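Local coordinates for Tle cognate immunity protein 4 C-terminal domain-containing protein (Pseudomonas aeruginosa PAO1, PDB 4R1D), which binds the lipase effector Tle4 and probably protects the producing cell from this H2-T6SS toxin as its cognate immunity protein, at residues 176-181 with 286-291. Numbering follows the deposited sequence.
Sequences ARFEFR and ELWDTI
Helix 281-292 packs on one side of strand 176-183 in the C-terminal domain, and the contact is a small, buried, apolar helix-on-strand contact. F178 carries it from the strand; I291 and W288 carry it from the helix. No hydrogen bond crosses. The side chain of F178 starts toward the helix. Its CG is anti to the backbone N (chi1 172°), which carries the ring out to where CZ and CE1 meet I291 and W288. I291 sets its CG2 branch over one face of this ring. I291 CG2 lies 3.9 Å from the centroid of the F178 ring, 28° off the normal, a CH-pi contact. It sits closest to the far end of the ring, with I291 CG2 to F178 CZ at 3.5 Å. W288 comes in near the ring plane of F178, at its edge, with W288 CZ3 4.3 Å from F178 CE1. L261 of the adjoining strand 256-263 touches both F178 and W288. The indole nitrogen of W288 hydrogen-bonds to E226. On the strand, R181 and E179 form a two-point salt bridge: R181 NH2 donates to E179 OE1 (3.1 Å) and R181 NE to E179 OE2 (3.0 Å). E179 also forms a salt bridge with R97 of the Tle4 chain, and R181 one with D67 of that chain. The charged pair thus lies at the Tle4 interface, while the apolar contact is a helix packed on antiparallel strands, as in two-layer alpha+beta packing.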
# COMPACT_ATOMS: atom_id res chain seq x y z
N ALA B 176 19.32 -0.15 14.41
CA ALA B 176 19.22 -1.58 14.11
C ALA B 176 17.83 -2.14 14.40
O ALA B 176 17.18 -1.77 15.38
CB ALA B 176 20.26 -2.37 14.89
N ARG B 177 17.37 -3.06 13.55
CA ARG B 177 16.17 -3.81 13.87
C ARG B 177 16.36 -5.26 13.46
O ARG B 177 16.86 -5.55 12.37
CB ARG B 177 14.93 -3.23 13.17
CG ARG B 177 13.61 -3.78 13.71
CD ARG B 177 12.39 -3.40 12.83
NE ARG B 177 12.32 -1.96 12.57
CZ ARG B 177 11.91 -1.06 13.47
NH1 ARG B 177 11.54 -1.46 14.68
NH2 ARG B 177 11.89 0.23 13.15
N PHE B 178 16.01 -6.17 14.36
CA PHE B 178 16.01 -7.59 14.06
C PHE B 178 14.58 -8.06 13.92
O PHE B 178 13.71 -7.62 14.66
CB PHE B 178 16.75 -8.37 15.17
CG PHE B 178 16.64 -9.86 15.05
CD1 PHE B 178 17.52 -10.58 14.25
CD2 PHE B 178 15.66 -10.56 15.73
CE1 PHE B 178 17.41 -11.97 14.12
CE2 PHE B 178 15.54 -11.94 15.61
CZ PHE B 178 16.41 -12.64 14.80
N GLU B 179 14.32 -8.95 12.97
CA GLU B 179 13.01 -9.58 12.88
C GLU B 179 13.08 -11.09 12.67
O GLU B 179 13.99 -11.60 12.01
CB GLU B 179 12.12 -8.93 11.82
CG GLU B 179 12.74 -8.78 10.46
CD GLU B 179 11.69 -8.80 9.35
OE1 GLU B 179 11.01 -7.77 9.12
OE2 GLU B 179 11.54 -9.87 8.72
N PHE B 180 12.10 -11.78 13.24
CA PHE B 180 12.03 -13.24 13.28
C PHE B 180 10.59 -13.62 12.90
O PHE B 180 9.65 -13.16 13.54
CB PHE B 180 12.38 -13.70 14.71
CG PHE B 180 12.35 -15.20 14.92
CD1 PHE B 180 12.81 -16.07 13.95
CD2 PHE B 180 11.91 -15.73 16.13
CE1 PHE B 180 12.80 -17.45 14.17
CE2 PHE B 180 11.90 -17.10 16.35
CZ PHE B 180 12.34 -17.96 15.37
N ARG B 181 10.43 -14.42 11.86
CA ARG B 181 9.10 -14.80 11.40
C ARG B 181 9.04 -16.28 11.10
O ARG B 181 10.03 -16.86 10.66
CB ARG B 181 8.75 -14.06 10.09
CG ARG B 181 8.78 -12.55 10.19
CD ARG B 181 8.38 -11.84 8.90
NE ARG B 181 8.60 -10.42 9.11
CZ ARG B 181 7.77 -9.62 9.77
NH1 ARG B 181 6.62 -10.11 10.22
NH2 ARG B 181 8.08 -8.35 9.97
N GLU B 286 28.68 -10.60 15.22
CA GLU B 286 28.64 -11.29 16.50
C GLU B 286 27.22 -11.35 17.06
O GLU B 286 26.74 -12.42 17.49
CB GLU B 286 29.56 -10.60 17.51
CG GLU B 286 29.60 -11.28 18.88
CD GLU B 286 30.55 -10.58 19.84
OE1 GLU B 286 30.31 -9.39 20.17
OE2 GLU B 286 31.53 -11.22 20.26
N LEU B 287 26.55 -10.21 17.06
CA LEU B 287 25.18 -10.13 17.55
C LEU B 287 24.28 -11.01 16.68
O LEU B 287 23.53 -11.83 17.18
CB LEU B 287 24.68 -8.68 17.58
CG LEU B 287 23.26 -8.47 18.12
CD1 LEU B 287 23.14 -8.94 19.58
CD2 LEU B 287 22.80 -7.02 17.97
N TRP B 288 24.38 -10.82 15.37
CA TRP B 288 23.67 -11.66 14.40
C TRP B 288 23.83 -13.16 14.67
O TRP B 288 22.86 -13.88 14.85
CB TRP B 288 24.16 -11.31 13.00
CG TRP B 288 23.72 -12.24 11.91
CD1 TRP B 288 24.49 -13.17 11.26
CD2 TRP B 288 22.42 -12.30 11.31
NE1 TRP B 288 23.75 -13.81 10.30
CE2 TRP B 288 22.48 -13.30 10.30
CE3 TRP B 288 21.22 -11.61 11.51
CZ2 TRP B 288 21.38 -13.62 9.50
CZ3 TRP B 288 20.12 -11.94 10.72
CH2 TRP B 288 20.21 -12.93 9.73
N ASP B 289 25.07 -13.65 14.70
CA ASP B 289 25.31 -15.07 14.92
C ASP B 289 24.77 -15.54 16.26
O ASP B 289 24.20 -16.63 16.35
CB ASP B 289 26.81 -15.40 14.85
CG ASP B 289 27.33 -15.41 13.43
OD1 ASP B 289 26.55 -15.75 12.52
OD2 ASP B 289 28.52 -15.08 13.23
N THR B 290 24.95 -14.73 17.29
CA THR B 290 24.51 -15.13 18.62
C THR B 290 22.99 -15.33 18.67
O THR B 290 22.50 -16.33 19.19
CB THR B 290 24.99 -14.12 19.69
OG1 THR B 290 26.42 -13.99 19.60
CG2 THR B 290 24.60 -14.58 21.09
N ILE B 291 22.25 -14.39 18.09
CA ILE B 291 20.80 -14.53 18.02
C ILE B 291 20.35 -15.70 17.14
O ILE B 291 19.55 -16.53 17.56
CB ILE B 291 20.12 -13.24 17.53
CG1 ILE B 291 20.27 -12.13 18.56
CG2 ILE B 291 18.65 -13.49 17.29
CD1 ILE B 291 19.73 -10.79 18.09